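Long-range contacts in beta-galactosidase (Trichoderma reesei, PDB 3OGR), which probably hydrolyses terminal non-reducing beta-D-galactose residues in beta-D-galactosides: residues 48-53 and 121-126; 283-288 and 337-342. All coordinates share one frame; numbering follows the deposited sequence.

Interaction 1: 48-53 and 121-126. With GAL (beta-D-galactopyranose), chain E.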
loop_
_atom_site.group_PDB
_atom_site.type_symbol
_atom_site.label_atom_id
_atom_site.label_comp_id
_atom_site.label_asym_id
_atom_site.label_seq_id
_atom_site.Cartn_x
_atom_site.Cartn_y
_atom_site.Cartn_z
ATOM N N HIS A 48 -0.081 2.768 -4.584
ATOM C CA HIS A 48 0.219 2.220 -5.926
ATOM C C HIS A 48 -1.058 2.337 -6.795
ATOM O O HIS A 48 -2.019 1.601 -6.554
ATOM C CB HIS A 48 0.666 0.756 -5.841
ATOM C CG HIS A 48 1.954 0.604 -5.094
ATOM N ND1 HIS A 48 2.418 -0.609 -4.595
ATOM C CD2 HIS A 48 2.889 1.535 -4.769
ATOM C CE1 HIS A 48 3.577 -0.398 -3.981
ATOM N NE2 HIS A 48 3.891 0.889 -4.093
ATOM N N PRO A 49 -1.035 3.234 -7.783
ATOM C CA PRO A 49 -2.290 3.492 -8.553
ATOM C C PRO A 49 -2.815 2.209 -9.197
ATOM O O PRO A 49 -4.021 2.037 -9.282
ATOM C CB PRO A 49 -1.900 4.539 -9.598
ATOM C CG PRO A 49 -0.349 4.563 -9.609
ATOM C CD PRO A 49 0.121 4.098 -8.172
ATOM N N PHE A 50 -1.912 1.273 -9.579
ATOM C CA PHE A 50 -2.408 0.086 -10.286
ATOM C C PHE A 50 -3.094 -0.916 -9.396
ATOM O O PHE A 50 -3.724 -1.871 -9.885
ATOM C CB PHE A 50 -1.263 -0.582 -11.060
ATOM C CG PHE A 50 -0.080 -0.888 -10.166
ATOM C CD1 PHE A 50 -0.083 -2.104 -9.401
ATOM C CD2 PHE A 50 1.019 0.003 -10.039
ATOM C CE1 PHE A 50 1.009 -2.416 -8.518
ATOM C CE2 PHE A 50 2.101 -0.321 -9.192
ATOM C CZ PHE A 50 2.093 -1.543 -8.419
ATOM N N ARG A 51 -3.018 -0.696 -8.099
ATOM C CA ARG A 51 -3.700 -1.570 -7.131
ATOM C C ARG A 51 -5.074 -1.017 -6.722
ATOM O O ARG A 51 -5.765 -1.641 -5.900
ATOM C CB ARG A 51 -2.808 -1.751 -5.894
ATOM C CG ARG A 51 -1.771 -2.889 -6.148
ATOM C CD ARG A 51 -0.664 -2.897 -5.066
ATOM N NE ARG A 51 -0.068 -4.264 -5.028
ATOM C CZ ARG A 51 1.243 -4.506 -4.828
ATOM N NH1 ARG A 51 2.172 -3.483 -4.817
ATOM N NH2 ARG A 51 1.662 -5.781 -4.715
ATOM N N LEU A 52 -5.516 0.049 -7.378
ATOM C CA LEU A 52 -6.892 0.609 -7.134
ATOM C C LEU A 52 -7.378 1.119 -8.483
ATOM O O LEU A 52 -7.188 2.297 -8.815
ATOM C CB LEU A 52 -6.841 1.731 -6.095
ATOM C CG LEU A 52 -8.186 2.372 -5.767
ATOM C CD1 LEU A 52 -9.258 1.346 -5.344
ATOM C CD2 LEU A 52 -8.033 3.429 -4.708
ATOM N N PRO A 53 -7.967 0.229 -9.263
ATOM C CA PRO A 53 -8.401 0.583 -10.667
ATOM C C PRO A 53 -9.766 1.265 -10.630
ATOM O O PRO A 53 -10.651 0.971 -11.450
ATOM C CB PRO A 53 -8.455 -0.803 -11.350
ATOM C CG PRO A 53 -8.862 -1.752 -10.230
ATOM C CD PRO A 53 -8.179 -1.213 -8.955
ATOM N N ALA A 121 8.031 -4.874 -5.133
ATOM C CA ALA A 121 6.641 -4.447 -4.832
ATOM C C ALA A 121 5.653 -5.548 -4.586
ATOM O O ALA A 121 4.438 -5.323 -4.459
ATOM C CB ALA A 121 6.060 -3.476 -5.907
ATOM N N GLU A 122 6.160 -6.764 -4.448
ATOM C CA GLU A 122 5.277 -7.972 -4.346
ATOM C C GLU A 122 4.290 -8.059 -5.525
ATOM O O GLU A 122 3.200 -8.593 -5.400
ATOM C CB GLU A 122 4.520 -8.024 -2.999
ATOM C CG GLU A 122 5.549 -8.312 -1.842
ATOM C CD GLU A 122 6.427 -7.137 -1.463
ATOM O OE1 GLU A 122 5.869 -6.042 -1.126
ATOM O OE2 GLU A 122 7.703 -7.304 -1.436
ATOM N N VAL A 123 4.742 -7.570 -6.678
ATOM C CA VAL A 123 3.929 -7.758 -7.917
ATOM C C VAL A 123 4.580 -8.822 -8.800
ATOM O O VAL A 123 5.790 -9.114 -8.670
ATOM C CB VAL A 123 3.754 -6.414 -8.737
ATOM C CG1 VAL A 123 3.085 -5.339 -7.914
ATOM C CG2 VAL A 123 5.031 -5.956 -9.438
ATOM N N SER A 124 3.780 -9.355 -9.713
ATOM C CA SER A 124 4.271 -10.425 -10.626
ATOM C C SER A 124 5.480 -9.896 -11.378
ATOM O O SER A 124 5.439 -8.768 -11.942
ATOM C CB SER A 124 3.175 -10.791 -11.636
ATOM O OG SER A 124 3.611 -11.919 -12.388
ATOM N N GLY A 125 6.547 -10.704 -11.340
ATOM C CA GLY A 125 7.802 -10.381 -12.056
ATOM C C GLY A 125 8.547 -9.214 -11.407
ATOM O O GLY A 125 9.556 -8.763 -11.966
ATOM N N GLY A 126 8.080 -8.691 -10.264
ATOM C CA GLY A 126 8.656 -7.467 -9.714
ATOM C C GLY A 126 8.519 -6.321 -10.689
ATOM O O GLY A 126 9.238 -5.331 -10.562
HETATM C C1 GAL E . 11.356 -3.157 -0.241
HETATM C C2 GAL E . 11.085 -3.075 -1.779
HETATM C C3 GAL E . 9.606 -2.880 -2.044
HETATM C C4 GAL E . 8.795 -3.978 -1.345
HETATM C C5 GAL E . 9.169 -3.975 0.135
HETATM C C6 GAL E . 8.537 -5.126 0.947
HETATM O O1 GAL E . 12.647 -3.688 0.055
HETATM O O2 GAL E . 11.789 -1.945 -2.289
HETATM O O3 GAL E . 9.357 -2.947 -3.440
HETATM O O4 GAL E . 9.178 -5.218 -1.935
HETATM O O5 GAL E . 10.586 -4.198 0.278
HETATM O O6 GAL E . 7.121 -4.957 0.948
#
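The guanidinium of Arg51 carries Val123 CG1 over one face, packed off-centre toward the rim, and Tyr342 on the opposite face as a cation-pi partner, while its edge is turned to the backbone of Ala121. Both segments are loops of the TIM-barrel domain of a family 35 glycosidase, following barrel strands 38-47 and 110-116, and they meet beside the galactose site. Arg51 grips the carbonyl end-on: NH1 lies 2.9 Å from Ala121 O and NH2 lies 2.8 Å from the same oxygen, both nearly in the guanidinium plane and in the carbonyl plane. NH1 also donates to His48 ND1 at 2.9 Å, close to the plane of the imidazole, whose NE2 is bonded to Glu46. With NE bonded to Asn329 as well, bonds from all three nitrogens hold the flat group against rotation. Its chain runs extended from CG to NE and spans the gap between the backbones. The Phe50 ring takes His48 CB over one face and meets Val123 obliquely, CE1 lying 3.6 Å from Val123 CG1, so that one methyl serves both the phenyl ring and the guanidinium. The loop held in this way presents two consecutive residues to the bound galactose. Ala121 N donates to galactose O3 at 2.9 Å. A bend in the Glu122 chain at chi2 (75°) brings the carboxylate alongside the O4/O6 edge of the sugar, where its two oxygens divide the work: galactose O6 donates to Glu122 OE1 at 2.7 Å, and galactose O4 donates to Glu122 OE2 at 2.6 Å.

Interaction 2: 283-288 and 337-342. With GAL (beta-D-galactopyranose), chain E; GLC (alpha-D-glucopyranose), chain C; MAN (alpha-D-mannopyranose), chain B.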
loop_
_atom_site.group_PDB
_atom_site.type_symbol
_atom_site.label_atom_id
_atom_site.label_comp_id
_atom_site.label_asym_id
_atom_site.label_seq_id
_atom_site.Cartn_x
_atom_site.Cartn_y
_atom_site.Cartn_z
ATOM N N ALA A 283 3.541 -4.998 6.660
ATOM C CA ALA A 283 4.300 -6.172 6.157
ATOM C C ALA A 283 3.502 -6.756 5.023
ATOM O O ALA A 283 2.246 -6.700 5.082
ATOM C CB ALA A 283 4.560 -7.195 7.270
ATOM N N PHE A 284 4.183 -7.427 4.109
ATOM C CA PHE A 284 3.462 -8.316 3.186
ATOM C C PHE A 284 3.191 -9.636 3.910
ATOM O O PHE A 284 3.658 -9.869 5.061
ATOM C CB PHE A 284 4.283 -8.554 1.888
ATOM C CG PHE A 284 5.676 -9.089 2.112
ATOM C CD1 PHE A 284 5.855 -10.431 2.562
ATOM C CD2 PHE A 284 6.760 -8.277 1.931
ATOM C CE1 PHE A 284 7.177 -10.965 2.742
ATOM C CE2 PHE A 284 8.084 -8.768 2.104
ATOM C CZ PHE A 284 8.290 -10.095 2.481
ATOM N N ASP A 285 2.359 -10.465 3.293
ATOM C CA ASP A 285 1.987 -11.757 3.958
ATOM C C ASP A 285 1.841 -12.800 2.849
ATOM O O ASP A 285 1.222 -12.531 1.852
ATOM C CB ASP A 285 0.671 -11.530 4.746
ATOM C CG ASP A 285 0.246 -12.726 5.632
ATOM O OD1 ASP A 285 1.126 -13.184 6.405
ATOM O OD2 ASP A 285 -0.959 -13.077 5.614
ATOM N N PRO A 286 2.456 -13.994 3.010
ATOM C CA PRO A 286 2.404 -15.019 1.941
ATOM C C PRO A 286 1.149 -15.856 2.023
ATOM O O PRO A 286 0.416 -15.821 2.982
ATOM C CB PRO A 286 3.632 -15.921 2.299
ATOM C CG PRO A 286 3.662 -15.860 3.908
ATOM C CD PRO A 286 3.281 -14.411 4.211
ATOM N N PHE A 287 0.900 -16.635 0.961
ATOM C CA PHE A 287 -0.048 -17.746 1.103
ATOM C C PHE A 287 0.394 -18.576 2.303
ATOM O O PHE A 287 1.562 -18.731 2.569
ATOM C CB PHE A 287 0.021 -18.612 -0.158
ATOM C CG PHE A 287 -0.933 -18.163 -1.271
ATOM C CD1 PHE A 287 -2.328 -18.376 -1.160
ATOM C CD2 PHE A 287 -0.421 -17.541 -2.422
ATOM C CE1 PHE A 287 -3.214 -17.991 -2.199
ATOM C CE2 PHE A 287 -1.294 -17.149 -3.484
ATOM C CZ PHE A 287 -2.666 -17.382 -3.355
ATOM N N GLY A 288 -0.602 -19.015 3.030
ATOM C CA GLY A 288 -0.371 -19.777 4.289
ATOM C C GLY A 288 0.118 -18.864 5.414
ATOM O O GLY A 288 0.609 -19.338 6.457
ATOM N N GLY A 337 4.649 -14.888 -3.874
ATOM C CA GLY A 337 4.928 -14.703 -2.452
ATOM C C GLY A 337 3.884 -13.976 -1.648
ATOM O O GLY A 337 4.071 -13.736 -0.439
ATOM N N GLY A 338 2.764 -13.660 -2.287
ATOM C CA GLY A 338 1.638 -13.041 -1.651
ATOM C C GLY A 338 0.367 -13.564 -2.306
ATOM O O GLY A 338 0.435 -14.400 -3.234
ATOM N N TYR A 339 -0.768 -13.083 -1.793
ATOM C CA TYR A 339 -2.093 -13.522 -2.259
ATOM C C TYR A 339 -2.914 -12.326 -2.716
ATOM O O TYR A 339 -2.308 -11.320 -3.156
ATOM C CB TYR A 339 -2.759 -14.465 -1.215
ATOM C CG TYR A 339 -2.805 -13.876 0.205
ATOM C CD1 TYR A 339 -1.734 -14.076 1.078
ATOM C CD2 TYR A 339 -3.866 -13.066 0.636
ATOM C CE1 TYR A 339 -1.738 -13.561 2.394
ATOM C CE2 TYR A 339 -3.889 -12.526 1.923
ATOM C CZ TYR A 339 -2.821 -12.797 2.807
ATOM O OH TYR A 339 -2.846 -12.261 4.077
ATOM N N THR A 340 -4.246 -12.415 -2.807
ATOM C CA THR A 340 -4.973 -11.337 -3.429
ATOM C C THR A 340 -4.854 -10.024 -2.654
ATOM O O THR A 340 -4.608 -8.978 -3.256
ATOM C CB THR A 340 -6.468 -11.678 -3.635
ATOM O OG1 THR A 340 -6.540 -12.934 -4.298
ATOM C CG2 THR A 340 -7.098 -10.638 -4.558
ATOM N N SER A 341 -5.050 -10.044 -1.343
ATOM C CA SER A 341 -5.036 -8.809 -0.591
ATOM C C SER A 341 -3.640 -8.195 -0.528
ATOM O O SER A 341 -2.641 -8.863 -0.390
ATOM C CB SER A 341 -5.391 -9.167 0.860
ATOM O OG SER A 341 -5.469 -7.984 1.683
ATOM N N TYR A 342 -3.576 -6.867 -0.666
ATOM C CA TYR A 342 -2.305 -6.175 -0.319
ATOM C C TYR A 342 -2.651 -5.107 0.764
ATOM O O TYR A 342 -2.116 -4.008 0.786
ATOM C CB TYR A 342 -1.692 -5.495 -1.559
ATOM C CG TYR A 342 -0.215 -5.190 -1.350
ATOM C CD1 TYR A 342 0.702 -6.189 -1.109
ATOM C CD2 TYR A 342 0.261 -3.847 -1.604
ATOM C CE1 TYR A 342 2.125 -5.936 -1.052
ATOM C CE2 TYR A 342 1.641 -3.606 -1.519
ATOM C CZ TYR A 342 2.557 -4.623 -1.247
ATOM O OH TYR A 342 3.891 -4.328 -1.260
HETATM C C1 GAL E . 11.356 -3.157 -0.241
HETATM C C2 GAL E . 11.085 -3.075 -1.779
HETATM C C3 GAL E . 9.606 -2.880 -2.044
HETATM C C4 GAL E . 8.795 -3.978 -1.345
HETATM C C5 GAL E . 9.169 -3.975 0.135
HETATM C C6 GAL E . 8.537 -5.126 0.947
HETATM O O1 GAL E . 12.647 -3.688 0.055
HETATM O O2 GAL E . 11.789 -1.945 -2.289
HETATM O O3 GAL E . 9.357 -2.947 -3.440
HETATM O O4 GAL E . 9.178 -5.218 -1.935
HETATM O O5 GAL E . 10.586 -4.198 0.278
HETATM O O6 GAL E . 7.121 -4.957 0.948
HETATM C C1 GLC C . 7.759 -15.253 2.969
HETATM C C2 GLC C . 8.869 -14.549 2.210
HETATM C C3 GLC C . 10.129 -14.157 2.892
HETATM C C4 GLC C . 9.596 -13.380 4.081
HETATM C C5 GLC C . 8.839 -14.347 4.990
HETATM C C6 GLC C . 8.382 -13.687 6.295
HETATM O O2 GLC C . 9.175 -15.376 1.085
HETATM O O3 GLC C . 10.632 -13.266 1.882
HETATM O O4 GLC C . 10.583 -12.888 4.882
HETATM O O5 GLC C . 7.713 -14.887 4.290
HETATM O O6 GLC C . 7.818 -14.750 7.121
HETATM C C1 MAN B . 6.830 -20.865 7.269
HETATM C C2 MAN B . 7.918 -19.854 7.582
HETATM C C3 MAN B . 7.489 -19.142 8.852
HETATM C C4 MAN B . 6.166 -18.419 8.648
HETATM C C5 MAN B . 5.093 -19.424 8.247
HETATM C C6 MAN B . 3.734 -18.835 7.820
HETATM O O2 MAN B . 7.979 -18.963 6.495
HETATM O O3 MAN B . 8.561 -18.271 9.182
HETATM O O4 MAN B . 5.728 -17.809 9.858
HETATM O O5 MAN B . 5.563 -20.209 7.140
HETATM O O6 MAN B . 3.870 -17.870 6.778
HETATM O O HOH W 1 -0.670 -10.917 0.140
#
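The backbones come closest at Pro286 and Gly338, whose CA atoms lie 4.2 Å apart, and each of these CA atoms makes a CA-H...O contact across the gap: Gly338 CA to Asp285 O at 3.6 Å and Pro286 CA to Gly337 O at 3.2 Å. A water adds to the link, donating to Asp285 O and Ser341 O and accepting from Tyr339 N, and it sits over the centre of one face of the Tyr339 ring. Tyr339 carries most of the side-chain contact. Its CB stands almost on the normal of the Phe287 ring, 3.6 Å from the centroid, in a CH-pi contact. With chi1 at 53°, CG lies between the backbone N and the carbonyl carbon, and the phenol ring turns an edge toward that same phenylalanine face, the two planes inclined at 57°. Farther out, Tyr339 OH donates to Asp285 OD2 at 2.6 Å, and OD2 accepts through its lone pair anti to the other oxygen; carboxylate and ring planes stand nearly perpendicular. Backbone N-H groups of Trp290 and Gly291 also bind this carboxylate, which fixes it for the tyrosine. At the other end Phe284 CB rests loosely against Tyr342, and the Phe284 ring, stacked on Phe244, turns its edge to two sugars: CD2 is 3.5 Å from galactose O6, and CE1 is 3.7 Å from C4 of a bound glucose. The contact thus joins two loops that follow strands 275-280 and 318-321, at the sugar-binding end of a TIM barrel, where an aromatic side chain borders the galactose pocket.

How the interactions relate
Along the chain, segment 48-53 follows strand 38-47, and interaction 1 closes when the chain returns at 121-126 after strand 110-116. Interaction 2 opens later, at 283-288, and closes at 337-342 after strand 318-321, so the two are in series and neither nests nor crosses. In the barrel sheet, however, strand 38-47 pairs with both 72-76 and 318-321, which brings the early and late loops together around galactose. Tyr342 makes the joint: its OH is 2.6 Å from Glu122 OE1, a probable hydrogen bond. Glu122 also packs against Phe284, so the loops of both contacts come together at the galactose site, with 48-53 standing behind 121-126 rather than touching the sugar.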